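Local coordinates for 122aa long conserved hypothetical protein (Sulfolobus tokodaii, PDB 1WOL) that is of unknown function but belongs to the HEPN domain family, folding as a compact, single-chain protein of helices and loops without strands, at residues G25-A30 and Y98-A103; F32-C37 and E105-A110; E39-G44 and R112-V117; S57-L62 and C72-D77. All blocks are in the same frame, centred on the assembly; numbering follows the deposited sequence.

Contact 1: G25-A30 and Y98-A103; sequences GYYELA and YTERDA. With TBU (tertiary-butyl alcohol), chain B.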
loop_
_atom_site.group_PDB
_atom_site.type_symbol
_atom_site.label_atom_id
_atom_site.label_comp_id
_atom_site.label_asym_id
_atom_site.label_seq_id
_atom_site.Cartn_x
_atom_site.Cartn_y
_atom_site.Cartn_z
ATOM N N GLY A 25 0.180 -18.215 4.835
ATOM C CA GLY A 25 1.531 -18.092 5.389
ATOM C C GLY A 25 2.463 -17.279 4.513
ATOM O O GLY A 25 3.739 -17.224 4.738
ATOM N N TYR A 26 1.942 -16.571 3.509
ATOM C CA TYR A 26 2.815 -15.900 2.566
ATOM C C TYR A 26 2.985 -14.463 2.904
ATOM O O TYR A 26 2.382 -13.552 2.300
ATOM C CB TYR A 26 2.298 -16.095 1.124
ATOM C CG TYR A 26 2.111 -17.564 0.736
ATOM C CD1 TYR A 26 0.827 -18.045 0.437
ATOM C CD2 TYR A 26 3.175 -18.390 0.691
ATOM C CE1 TYR A 26 0.643 -19.436 0.049
ATOM C CE2 TYR A 26 3.035 -19.781 0.365
ATOM C CZ TYR A 26 1.740 -20.224 0.045
ATOM O OH TYR A 26 1.544 -21.595 -0.239
ATOM N N TYR A 27 3.771 -14.264 3.964
ATOM C CA TYR A 27 3.773 -12.893 4.560
ATOM C C TYR A 27 4.428 -11.834 3.748
ATOM O O TYR A 27 3.944 -10.656 3.788
ATOM C CB TYR A 27 4.399 -12.991 6.020
ATOM C CG TYR A 27 3.691 -14.011 6.849
ATOM C CD1 TYR A 27 4.467 -14.975 7.582
ATOM C CD2 TYR A 27 2.311 -14.103 6.962
ATOM C CE1 TYR A 27 3.878 -15.952 8.368
ATOM C CE2 TYR A 27 1.703 -15.138 7.700
ATOM C CZ TYR A 27 2.526 -16.057 8.425
ATOM O OH TYR A 27 1.877 -17.000 9.225
ATOM N N GLU A 28 5.500 -12.151 3.001
ATOM C CA GLU A 28 6.049 -11.135 2.163
ATOM C C GLU A 28 5.089 -10.701 1.050
ATOM O O GLU A 28 5.029 -9.541 0.638
ATOM C CB GLU A 28 7.382 -11.637 1.587
ATOM C CG GLU A 28 7.312 -12.428 0.193
ATOM C CD GLU A 28 6.563 -13.754 0.269
ATOM O OE1 GLU A 28 6.709 -14.424 -0.832
ATOM O OE2 GLU A 28 5.957 -14.145 1.240
ATOM N N LEU A 29 4.293 -11.688 0.582
ATOM C CA LEU A 29 3.263 -11.387 -0.423
ATOM C C LEU A 29 2.181 -10.483 0.194
ATOM O O LEU A 29 1.727 -9.616 -0.500
ATOM C CB LEU A 29 2.746 -12.755 -0.938
ATOM C CG LEU A 29 1.671 -12.587 -2.084
ATOM C CD1 LEU A 29 2.153 -11.758 -3.231
ATOM C CD2 LEU A 29 1.210 -13.993 -2.486
ATOM N N ALA A 30 1.720 -10.875 1.336
ATOM C CA ALA A 30 0.712 -10.007 1.986
ATOM C C ALA A 30 1.265 -8.577 2.111
ATOM O O ALA A 30 0.492 -7.580 1.868
ATOM C CB ALA A 30 0.502 -10.541 3.368
ATOM N N TYR A 98 10.215 -12.702 6.547
ATOM C CA TYR A 98 9.018 -11.971 6.953
ATOM C C TYR A 98 8.224 -12.762 7.968
ATOM O O TYR A 98 8.317 -14.005 8.038
ATOM C CB TYR A 98 8.107 -11.731 5.726
ATOM C CG TYR A 98 8.493 -10.595 4.891
ATOM C CD1 TYR A 98 9.609 -10.653 4.056
ATOM C CD2 TYR A 98 7.748 -9.430 4.917
ATOM C CE1 TYR A 98 9.953 -9.563 3.245
ATOM C CE2 TYR A 98 8.124 -8.373 4.117
ATOM C CZ TYR A 98 9.212 -8.455 3.302
ATOM O OH TYR A 98 9.505 -7.428 2.482
ATOM N N THR A 99 7.401 -12.075 8.774
ATOM C CA THR A 99 6.644 -12.731 9.834
ATOM C C THR A 99 5.207 -12.348 9.801
ATOM O O THR A 99 4.826 -11.413 9.042
ATOM C CB THR A 99 7.096 -12.235 11.252
ATOM O OG1 THR A 99 6.919 -10.816 11.338
ATOM C CG2 THR A 99 8.621 -12.559 11.330
ATOM N N GLU A 100 4.453 -13.067 10.581
ATOM C CA GLU A 100 2.997 -12.809 10.565
ATOM C C GLU A 100 2.726 -11.331 11.087
ATOM O O GLU A 100 1.852 -10.616 10.612
ATOM C CB GLU A 100 2.293 -13.847 11.462
ATOM C CG GLU A 100 0.756 -13.751 11.354
ATOM C CD GLU A 100 0.107 -15.046 11.915
ATOM O OE1 GLU A 100 -1.076 -15.261 11.646
ATOM O OE2 GLU A 100 0.821 -15.855 12.597
ATOM N N ARG A 101 3.509 -10.839 12.077
ATOM C CA ARG A 101 3.333 -9.451 12.495
ATOM C C ARG A 101 3.534 -8.467 11.358
ATOM O O ARG A 101 2.800 -7.514 11.254
ATOM C CB ARG A 101 4.296 -9.135 13.650
ATOM C CG ARG A 101 4.334 -7.628 13.970
ATOM C CD ARG A 101 5.175 -7.327 15.253
ATOM N NE ARG A 101 6.610 -7.430 14.980
ATOM C CZ ARG A 101 7.329 -6.537 14.383
ATOM N NH1 ARG A 101 6.849 -5.382 13.922
ATOM N NH2 ARG A 101 8.618 -6.787 14.179
ATOM N N ASP A 102 4.486 -8.709 10.417
ATOM C CA ASP A 102 4.708 -7.795 9.341
ATOM C C ASP A 102 3.437 -7.829 8.499
ATOM O O ASP A 102 3.010 -6.791 8.078
ATOM C CB ASP A 102 5.829 -8.334 8.418
ATOM C CG ASP A 102 7.190 -8.425 9.115
ATOM O OD1 ASP A 102 8.019 -9.264 8.577
ATOM O OD2 ASP A 102 7.464 -7.646 10.063
ATOM N N ALA A 103 2.903 -9.013 8.228
ATOM C CA ALA A 103 1.662 -9.031 7.430
ATOM C C ALA A 103 0.551 -8.239 8.069
ATOM O O ALA A 103 -0.139 -7.491 7.373
ATOM C CB ALA A 103 1.296 -10.479 7.211
HETATM O O TBU B . 6.282 -11.624 -5.279
HETATM C C TBU B . 7.018 -10.826 -4.301
HETATM C C1 TBU B . 8.292 -11.616 -4.045
HETATM C C2 TBU B . 6.177 -10.659 -2.990
HETATM C C3 TBU B . 7.245 -9.512 -4.908
HETATM O O HOH W 1 -0.795 -17.051 9.107
HETATM O O HOH W 2 7.334 -7.843 0.001
#
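Tyr-27 and Glu-100 bring together the first turns of two helices of the HEPN domain, 27-48 and 100-120. Thr-99 and Asp-102 form a capping box at the start of the latter. The Tyr-27 ring is sandwiched: Gly-25 O stands 3.6 Å above the centre of one face, and across the opposite face Glu-100 CA lies 3.7 Å from the ring centroid, 2° off the normal, a CH-pi contact. With Tyr-27 CG trans to the carbonyl carbon (chi1 -54°), the ring lies against the backbone of residues 99-100. Its phenol oxygen bonds to a water in the ring plane (OH to water O 2.7 Å), which donates weakly to Glu-100 OE1. In the second CH-pi contact, Glu-28 CB sits over a face of Tyr-98, 3.6 Å from the centroid. A second water joins Glu-28 O to Tyr-98 OH, weakly at the hydroxyl. Ala-103 CB touches Tyr-27 CD2 at 3.8 Å and Ala-30 CB at 3.9 Å. Tyr-90 meets Tyr-98 edge to face, and Glu-28 CG lies 3.8 Å from C2 of a tertiary-butyl alcohol. No direct hydrogen bond joins the segments: cohesion rests on ring-face and methyl contacts, and each water bridge has one weak leg.

Contact 2: F32-C37 and E105-A110; sequences FLSQQC and ECINCA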
loop_
_atom_site.group_PDB
_atom_site.type_symbol
_atom_site.label_atom_id
_atom_site.label_comp_id
_atom_site.label_asym_id
_atom_site.label_seq_id
_atom_site.Cartn_x
_atom_site.Cartn_y
_atom_site.Cartn_z
ATOM N N PHE A 32 3.612 -7.050 0.133
ATOM C CA PHE A 32 3.609 -6.409 -1.160
ATOM C C PHE A 32 2.268 -5.961 -1.602
ATOM O O PHE A 32 2.120 -4.889 -2.219
ATOM C CB PHE A 32 4.137 -7.533 -2.143
ATOM C CG PHE A 32 4.083 -7.105 -3.584
ATOM C CD1 PHE A 32 5.074 -6.218 -4.100
ATOM C CD2 PHE A 32 3.075 -7.545 -4.372
ATOM C CE1 PHE A 32 4.944 -5.807 -5.508
ATOM C CE2 PHE A 32 2.956 -7.131 -5.707
ATOM C CZ PHE A 32 3.861 -6.303 -6.245
ATOM N N LEU A 33 1.234 -6.856 -1.424
ATOM C CA LEU A 33 -0.138 -6.582 -1.897
ATOM C C LEU A 33 -0.770 -5.438 -1.037
ATOM O O LEU A 33 -1.568 -4.698 -1.589
ATOM C CB LEU A 33 -0.985 -7.871 -1.774
ATOM C CG LEU A 33 -0.640 -8.919 -2.842
ATOM C CD1 LEU A 33 -1.293 -10.202 -2.378
ATOM C CD2 LEU A 33 -1.085 -8.432 -4.193
ATOM N N SER A 34 -0.308 -5.320 0.203
ATOM C CA SER A 34 -0.799 -4.154 1.026
ATOM C C SER A 34 -0.226 -2.863 0.456
ATOM O O SER A 34 -0.952 -1.845 0.416
ATOM C CB SER A 34 -0.283 -4.307 2.490
ATOM O OG SER A 34 -0.935 -5.479 3.015
ATOM N N GLN A 35 1.054 -2.827 0.030
ATOM C CA GLN A 35 1.534 -1.629 -0.581
ATOM C C GLN A 35 0.834 -1.334 -1.880
ATOM O O GLN A 35 0.459 -0.192 -2.080
ATOM C CB GLN A 35 3.038 -1.709 -0.809
ATOM C CG GLN A 35 3.402 -0.394 -1.495
ATOM C CD GLN A 35 4.398 -0.376 -2.462
ATOM O OE1 GLN A 35 5.462 -0.798 -2.130
ATOM N NE2 GLN A 35 4.146 0.304 -3.713
ATOM N N GLN A 36 0.489 -2.368 -2.682
ATOM C CA GLN A 36 -0.278 -2.151 -3.887
ATOM C C GLN A 36 -1.619 -1.588 -3.591
ATOM O O GLN A 36 -2.080 -0.690 -4.312
ATOM C CB GLN A 36 -0.452 -3.434 -4.688
ATOM C CG GLN A 36 0.895 -3.935 -5.206
ATOM C CD GLN A 36 1.288 -3.085 -6.431
ATOM O OE1 GLN A 36 2.458 -2.615 -6.484
ATOM N NE2 GLN A 36 0.374 -2.842 -7.317
ATOM N N CYS A 37 -2.328 -2.102 -2.531
ATOM C CA CYS A 37 -3.580 -1.586 -2.120
ATOM C C CYS A 37 -3.493 -0.059 -1.856
ATOM O O CYS A 37 -4.337 0.673 -2.396
ATOM C CB CYS A 37 -4.035 -2.381 -0.861
ATOM S SG CYS A 37 -5.550 -1.568 -0.111
ATOM N N GLU A 105 0.855 -5.698 10.188
ATOM C CA GLU A 105 1.106 -4.232 10.133
ATOM C C GLU A 105 0.920 -3.702 8.722
ATOM O O GLU A 105 0.393 -2.593 8.526
ATOM C CB GLU A 105 2.563 -3.976 10.582
ATOM C CG GLU A 105 2.658 -4.294 12.078
ATOM C CD GLU A 105 4.085 -4.009 12.654
ATOM O OE1 GLU A 105 4.985 -3.633 11.896
ATOM O OE2 GLU A 105 4.142 -4.217 13.906
ATOM N N CYS A 106 1.349 -4.445 7.751
ATOM C CA CYS A 106 1.170 -3.988 6.353
ATOM C C CYS A 106 -0.342 -4.030 6.000
ATOM O O CYS A 106 -0.804 -2.996 5.424
ATOM C CB CYS A 106 1.811 -4.978 5.378
ATOM S SG CYS A 106 3.688 -4.775 5.431
ATOM N N ILE A 107 -1.105 -5.084 6.276
ATOM C CA ILE A 107 -2.518 -5.135 5.908
ATOM C C ILE A 107 -3.221 -3.960 6.624
ATOM O O ILE A 107 -4.053 -3.292 6.001
ATOM C CB ILE A 107 -3.077 -6.476 6.294
ATOM C CG1 ILE A 107 -2.579 -7.514 5.215
ATOM C CG2 ILE A 107 -4.642 -6.427 6.224
ATOM C CD1 ILE A 107 -2.825 -9.003 5.682
ATOM N N ASN A 108 -2.946 -3.860 7.902
ATOM C CA ASN A 108 -3.685 -2.772 8.618
ATOM C C ASN A 108 -3.355 -1.395 8.210
ATOM O O ASN A 108 -4.263 -0.486 8.262
ATOM C CB ASN A 108 -3.455 -3.042 10.124
ATOM C CG ASN A 108 -4.135 -4.289 10.527
ATOM O OD1 ASN A 108 -5.004 -4.855 9.896
ATOM N ND2 ASN A 108 -3.746 -4.766 11.759
ATOM N N CYS A 109 -2.120 -1.139 7.771
ATOM C CA CYS A 109 -1.858 0.180 7.208
ATOM C C CYS A 109 -2.565 0.361 5.900
ATOM O O CYS A 109 -2.971 1.444 5.534
ATOM C CB CYS A 109 -0.350 0.376 6.936
ATOM S SG CYS A 109 0.507 1.082 8.370
ATOM N N ALA A 110 -2.624 -0.712 5.049
ATOM C CA ALA A 110 -3.430 -0.624 3.783
ATOM C C ALA A 110 -4.897 -0.327 4.070
ATOM O O ALA A 110 -5.459 0.523 3.381
ATOM C CB ALA A 110 -3.267 -1.973 2.941
#
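Ser-34, the residue most covered in this buried contact, faces the backbone of Cys-106 and Ile-107 on the neighbouring helix. Its CB lies 3.3 Å from Cys-106 O and 3.6 Å from Cys-106 CB. One bond further, OG lies trans to its own carbonyl carbon (chi1 -66°), which sets it 3.4 Å from Ile-107 CG1. OG also comes within 3.3 Å of Ile-107 N, but the angle is poor for a hydrogen bond; the hydroxyl instead bonds to Ala-30 O, one turn back in its own helix, so a buried polar group is satisfied without a partner across the contact. The Ser-34 backbone meets Ala-110, whose CB lies 3.4 Å from Ser-34 O. A turn later, Cys-37 SG rests 3.8 Å from the same Ala-110 CB. Small side chains at these positions fit the close spacing of the helix segments, whose axes approach to 8.3 Å at an angle of 12°, nearly parallel. Around this pair, Ala-18 of helix 4-23 and Leu-76 of helix 67-77 both touch Ser-34. Disulfides fasten Cys-106 to Cys-31 of helix 27-48 and Cys-109 to Cys-72 of helix 67-77.

Contact 3: E39-G44 and R112-V117; sequences EKAVKG and RILNWV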
loop_
_atom_site.group_PDB
_atom_site.type_symbol
_atom_site.label_atom_id
_atom_site.label_comp_id
_atom_site.label_asym_id
_atom_site.label_seq_id
_atom_site.Cartn_x
_atom_site.Cartn_y
_atom_site.Cartn_z
ATOM N N GLU A 39 -1.165 2.119 -2.652
ATOM C CA GLU A 39 -0.786 2.916 -3.864
ATOM C C GLU A 39 -2.011 3.090 -4.792
ATOM O O GLU A 39 -2.268 4.211 -5.269
ATOM C CB GLU A 39 0.387 2.198 -4.620
ATOM C CG GLU A 39 0.841 3.161 -5.821
ATOM C CD GLU A 39 1.724 2.493 -6.839
ATOM O OE1 GLU A 39 2.360 1.435 -6.555
ATOM O OE2 GLU A 39 1.786 3.088 -7.959
ATOM N N LYS A 40 -2.797 2.077 -5.096
ATOM C CA LYS A 40 -3.949 2.208 -5.946
ATOM C C LYS A 40 -4.997 3.135 -5.346
ATOM O O LYS A 40 -5.611 3.953 -6.052
ATOM C CB LYS A 40 -4.507 0.846 -6.314
ATOM C CG LYS A 40 -3.709 -0.024 -7.415
ATOM C CD LYS A 40 -2.259 0.181 -7.761
ATOM C CE LYS A 40 -1.862 -0.703 -8.907
ATOM N NZ LYS A 40 -0.516 -0.296 -9.182
ATOM N N ALA A 41 -5.264 3.003 -4.060
ATOM C CA ALA A 41 -6.227 3.914 -3.395
ATOM C C ALA A 41 -5.796 5.366 -3.487
ATOM O O ALA A 41 -6.672 6.137 -3.815
ATOM C CB ALA A 41 -6.275 3.490 -1.910
ATOM N N VAL A 42 -4.536 5.655 -3.242
ATOM C CA VAL A 42 -4.048 7.068 -3.279
ATOM C C VAL A 42 -4.085 7.507 -4.720
ATOM O O VAL A 42 -4.534 8.636 -4.947
ATOM C CB VAL A 42 -2.725 7.161 -2.632
ATOM C CG1 VAL A 42 -2.134 8.549 -2.850
ATOM C CG2 VAL A 42 -2.953 6.950 -1.111
ATOM N N LYS A 43 -3.818 6.615 -5.689
ATOM C CA LYS A 43 -3.963 7.177 -7.085
ATOM C C LYS A 43 -5.428 7.436 -7.459
ATOM O O LYS A 43 -5.744 8.399 -8.319
ATOM C CB LYS A 43 -3.297 6.141 -8.085
ATOM C CG LYS A 43 -1.836 6.416 -8.133
ATOM C CD LYS A 43 -0.975 5.466 -8.876
ATOM C CE LYS A 43 0.436 6.029 -9.085
ATOM N NZ LYS A 43 1.365 4.835 -9.421
ATOM N N GLY A 44 -6.334 6.677 -6.896
ATOM C CA GLY A 44 -7.743 6.861 -7.051
ATOM C C GLY A 44 -8.127 8.251 -6.480
ATOM O O GLY A 44 -8.914 8.981 -7.043
ATOM N N ARG A 112 -6.027 1.253 6.698
ATOM C CA ARG A 112 -6.106 2.684 7.192
ATOM C C ARG A 112 -6.086 3.584 5.998
ATOM O O ARG A 112 -6.873 4.512 5.930
ATOM C CB ARG A 112 -4.940 2.920 8.201
ATOM C CG ARG A 112 -4.470 4.250 8.822
ATOM C CD ARG A 112 -4.037 3.564 10.180
ATOM N NE ARG A 112 -4.615 4.217 11.092
ATOM C CZ ARG A 112 -5.833 4.359 11.399
ATOM N NH1 ARG A 112 -6.538 5.471 11.303
ATOM N NH2 ARG A 112 -6.287 3.220 11.932
ATOM N N ILE A 113 -5.181 3.382 5.042
ATOM C CA ILE A 113 -5.144 4.282 3.857
ATOM C C ILE A 113 -6.318 4.131 2.959
ATOM O O ILE A 113 -6.867 5.170 2.532
ATOM C CB ILE A 113 -3.801 4.105 3.148
ATOM C CG1 ILE A 113 -2.683 4.576 4.026
ATOM C CG2 ILE A 113 -3.826 4.832 1.735
ATOM C CD1 ILE A 113 -1.221 4.217 3.527
ATOM N N LEU A 114 -6.806 2.924 2.685
ATOM C CA LEU A 114 -7.941 2.708 1.852
ATOM C C LEU A 114 -9.190 3.343 2.474
ATOM O O LEU A 114 -9.944 3.990 1.753
ATOM C CB LEU A 114 -8.121 1.210 1.642
ATOM C CG LEU A 114 -9.472 0.788 0.962
ATOM C CD1 LEU A 114 -9.498 1.317 -0.451
ATOM C CD2 LEU A 114 -9.532 -0.769 0.895
ATOM N N ASN A 115 -9.332 3.236 3.796
ATOM C CA ASN A 115 -10.588 3.823 4.389
ATOM C C ASN A 115 -10.456 5.331 4.369
ATOM O O ASN A 115 -11.546 6.026 4.245
ATOM C CB ASN A 115 -10.727 3.444 5.874
ATOM C CG ASN A 115 -11.078 2.074 6.119
ATOM O OD1 ASN A 115 -11.651 1.437 5.319
ATOM N ND2 ASN A 115 -10.794 1.618 7.391
ATOM N N TRP A 116 -9.257 5.852 4.567
ATOM C CA TRP A 116 -9.064 7.358 4.618
ATOM C C TRP A 116 -9.342 7.884 3.196
ATOM O O TRP A 116 -10.025 8.876 2.995
ATOM C CB TRP A 116 -7.697 7.597 5.107
ATOM C CG TRP A 116 -7.290 9.041 4.970
ATOM C CD1 TRP A 116 -7.625 10.114 5.859
ATOM C CD2 TRP A 116 -6.468 9.612 3.961
ATOM N NE1 TRP A 116 -7.006 11.287 5.410
ATOM C CE2 TRP A 116 -6.290 11.007 4.271
ATOM C CE3 TRP A 116 -5.826 9.076 2.834
ATOM C CZ2 TRP A 116 -5.503 11.874 3.487
ATOM C CZ3 TRP A 116 -5.059 9.942 2.062
ATOM C CH2 TRP A 116 -4.901 11.322 2.388
ATOM N N VAL A 117 -8.919 7.154 2.158
ATOM C CA VAL A 117 -9.229 7.618 0.822
ATOM C C VAL A 117 -10.715 7.511 0.583
ATOM O O VAL A 117 -11.307 8.429 0.006
ATOM C CB VAL A 117 -8.459 6.669 -0.242
ATOM C CG1 VAL A 117 -9.078 6.892 -1.659
ATOM C CG2 VAL A 117 -7.034 6.955 -0.166
#
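Ala-41 and Val-117 meet where helices 27-48 and 100-120 run side by side, the axes of segments 39-44 and 112-117 approaching to 8.9 Å and inclined by 16°. Two kinds of contact make up the interface: methyl against methyl, and methyl against a backbone carbonyl. In the first kind, Val-42 CG2 and Ile-113 CG2 come within 3.7 Å, the two side chains meeting at a slant. The same Val-42 methyl also reaches Val-117 CG2 at 4.2 Å, this time with the side chains at about a right angle. Ala-41 CB is approached by two groups, Val-117 CG2 at 4.0 Å and Leu-114 CD1 at 4.2 Å. Leu-114 does not aim its CB at the neighbouring helix; its CG is trans to the backbone N (chi1 170°), and it is the CD1 branch that makes the touch.

In the second kind, Val-117 CG1 lies 3.3 Å from Ala-41 O, and CG2 of the same valine is 3.8 Å from that oxygen, so both methyls of the valine lie against the same carbonyl oxygen, CG1 the nearer. No hydrogen bond crosses between the segments; the regular helical bonds, such as Val-117 N to Ile-113 O at 2.9 Å, stay within each one.

On the side of helix 4-23, Leu-15 covers Leu-114 and Ile-8 covers Val-117. Elsewhere, Val-42 is packed by Ile-58 and Leu-61 of helix 58-61, and Ile-113 by Cys-72 of helix 67-77, placing this pair of helices within a multi-helix core.

Contact 4: S57-L62 and C72-D77; sequences SISHLL and CATFLD. With TBU (tertiary-butyl alcohol), chain C.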
loop_
_atom_site.group_PDB
_atom_site.type_symbol
_atom_site.label_atom_id
_atom_site.label_comp_id
_atom_site.label_asym_id
_atom_site.label_seq_id
_atom_site.Cartn_x
_atom_site.Cartn_y
_atom_site.Cartn_z
ATOM N N SER A 57 5.992 6.102 -4.955
ATOM C CA SER A 57 6.155 6.319 -3.516
ATOM C C SER A 57 4.792 6.800 -3.029
ATOM O O SER A 57 4.286 7.809 -3.526
ATOM C CB SER A 57 7.148 7.414 -3.273
ATOM O OG SER A 57 6.959 7.845 -1.936
ATOM N N ILE A 58 4.148 6.096 -2.066
ATOM C CA ILE A 58 2.864 6.542 -1.645
ATOM C C ILE A 58 2.990 7.880 -0.894
ATOM O O ILE A 58 2.158 8.748 -0.994
ATOM C CB ILE A 58 2.250 5.495 -0.731
ATOM C CG1 ILE A 58 2.049 4.235 -1.501
ATOM C CG2 ILE A 58 0.899 6.009 -0.195
ATOM C CD1 ILE A 58 2.170 2.951 -0.579
ATOM N N SER A 59 4.066 8.006 -0.150
ATOM C CA SER A 59 4.323 9.204 0.577
ATOM C C SER A 59 4.513 10.459 -0.308
ATOM O O SER A 59 4.139 11.541 0.051
ATOM C CB SER A 59 5.574 9.026 1.416
ATOM O OG SER A 59 5.722 10.163 2.235
ATOM N N HIS A 60 5.108 10.288 -1.478
ATOM C CA HIS A 60 5.339 11.464 -2.309
ATOM C C HIS A 60 4.083 11.807 -2.990
ATOM O O HIS A 60 3.930 12.937 -3.345
ATOM C CB HIS A 60 6.451 11.217 -3.362
ATOM C CG HIS A 60 7.828 11.036 -2.774
ATOM N ND1 HIS A 60 8.296 11.788 -1.706
ATOM C CD2 HIS A 60 8.893 10.319 -3.222
ATOM C CE1 HIS A 60 9.589 11.552 -1.531
ATOM N NE2 HIS A 60 9.977 10.661 -2.437
ATOM N N LEU A 61 3.142 10.858 -3.122
ATOM C CA LEU A 61 1.877 11.121 -3.764
ATOM C C LEU A 61 0.920 11.941 -2.891
ATOM O O LEU A 61 0.041 12.613 -3.366
ATOM C CB LEU A 61 1.167 9.809 -4.157
ATOM C CG LEU A 61 1.655 8.885 -5.284
ATOM C CD1 LEU A 61 0.785 7.608 -5.327
ATOM C CD2 LEU A 61 1.518 9.655 -6.599
ATOM N N LEU A 62 1.076 11.848 -1.587
ATOM C CA LEU A 62 0.215 12.598 -0.699
ATOM C C LEU A 62 0.670 14.051 -0.512
ATOM O O LEU A 62 1.891 14.333 -0.604
ATOM C CB LEU A 62 0.258 11.936 0.672
ATOM C CG LEU A 62 -0.065 10.448 0.604
ATOM C CD1 LEU A 62 0.326 9.872 1.932
ATOM C CD2 LEU A 62 -1.536 10.277 0.398
ATOM N N CYS A 72 1.870 5.363 7.922
ATOM C CA CYS A 72 1.657 4.107 7.182
ATOM C C CYS A 72 2.147 4.202 5.726
ATOM O O CYS A 72 2.510 3.126 5.221
ATOM C CB CYS A 72 0.142 3.792 7.122
ATOM S SG CYS A 72 -0.443 2.902 8.610
ATOM N N ALA A 73 1.976 5.334 5.053
ATOM C CA ALA A 73 2.514 5.418 3.671
ATOM C C ALA A 73 4.061 5.195 3.757
ATOM O O ALA A 73 4.590 4.399 2.975
ATOM C CB ALA A 73 2.172 6.796 3.078
ATOM N N THR A 74 4.771 5.865 4.635
ATOM C CA THR A 74 6.236 5.642 4.743
ATOM C C THR A 74 6.553 4.177 4.988
ATOM O O THR A 74 7.499 3.590 4.372
ATOM C CB THR A 74 6.823 6.565 5.850
ATOM O OG1 THR A 74 6.640 7.894 5.369
ATOM C CG2 THR A 74 8.353 6.277 6.207
ATOM N N PHE A 75 5.781 3.528 5.883
ATOM C CA PHE A 75 6.023 2.133 6.227
ATOM C C PHE A 75 5.756 1.289 4.989
ATOM O O PHE A 75 6.568 0.324 4.743
ATOM C CB PHE A 75 5.067 1.731 7.373
ATOM C CG PHE A 75 5.113 0.307 7.768
ATOM C CD1 PHE A 75 6.198 -0.239 8.424
ATOM C CD2 PHE A 75 4.037 -0.567 7.439
ATOM C CE1 PHE A 75 6.228 -1.620 8.722
ATOM C CE2 PHE A 75 4.104 -1.937 7.762
ATOM C CZ PHE A 75 5.182 -2.490 8.394
ATOM N N LEU A 76 4.647 1.485 4.275
ATOM C CA LEU A 76 4.347 0.619 3.132
ATOM C C LEU A 76 5.350 0.860 1.975
ATOM O O LEU A 76 5.607 -0.066 1.178
ATOM C CB LEU A 76 2.947 0.851 2.645
ATOM C CG LEU A 76 1.923 0.170 3.604
ATOM C CD1 LEU A 76 0.492 0.551 3.087
ATOM C CD2 LEU A 76 2.117 -1.328 3.613
ATOM N N ASP A 77 5.825 2.088 1.892
ATOM C CA ASP A 77 6.759 2.439 0.785
ATOM C C ASP A 77 8.003 1.615 0.914
ATOM O O ASP A 77 8.711 1.459 -0.113
ATOM C CB ASP A 77 7.143 3.871 0.877
ATOM C CG ASP A 77 6.206 4.770 0.127
ATOM O OD1 ASP A 77 5.336 4.343 -0.694
ATOM O OD2 ASP A 77 6.284 6.046 0.340
HETATM O O TBU C . 3.075 1.685 13.046
HETATM C C TBU C . 3.578 1.180 11.798
HETATM C C1 TBU C . 5.130 1.031 12.036
HETATM C C2 TBU C . 3.313 2.207 10.729
HETATM C C3 TBU C . 2.860 -0.102 11.498
#
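Asp-77 grips the start of the short helix 58-61 and forms the tight, polar part of this contact. Its OD1 takes Ile-58 N through the syn lone pair at 2.5 Å, a bond so short that the exact length deserves caution, although the N-H points well at the acceptor (162°). OD2 accepts twice: from Ser-59 N at 3.0 Å, on the syn side and slightly out of the carboxylate plane, and from Ser-57 OG at 3.0 Å, which arrives from above that plane. The two bonds to OD2, with the doubtful short one to OD1, would hold the carboxylate against rotation, and amides at a helix N terminus would be expected to stabilise its negative charge. Ser-57 is itself the N-cap: with OG trans to its backbone N (chi1 163°), the hydroxyl accepts from His-60 N as well as donating to Asp-77.

Beside this polar grip lies close apolar packing. Ala-73 CB sits 3.6 Å from Ile-58 CG2 and 3.8 Å from Leu-62 CD1, while Ile-58 CD1 reaches Leu-76 CB at 3.9 Å. The solvent side, where Thr-74 and Ser-59 are both partly exposed, is looser: Thr-74 OG1 stays 4.0 Å from Ser-59 OG and bonds instead to Leu-70 O within its own helix.

Helix 27-48 backs the apolar part, Gln-35 touching Ile-58 and Ala-38 touching Leu-76. Phe-75 packs on Glu-105 and Cys-106 of helix 100-120 and carries a tertiary-butyl alcohol over one ring face; the Cys-72 to Cys-109 disulfide ties helix 67-77 to that same helix.

After helix 4-23, helix 27-48 and the turn before it supply the first segments of contacts 1, 2 and 3. Next come helices 58-61 and 67-77, where contact 4 closes a short loop with nine residues between its segments. Helix 100-120, with the residues leading into it, then brings the partners in the same order, each closing a loop with 67 intervening residues. These three contacts therefore cross one another, and contact 4 is nested inside all three. Contacts 1 and 3 lie on opposite sides of the chain's centre, about 21 Å apart between centres. The Cys-72 to Cys-109 disulfide ties contact 4 to contact 2, and contact 4 packs on contact 3 through Ile-113 and Val-42.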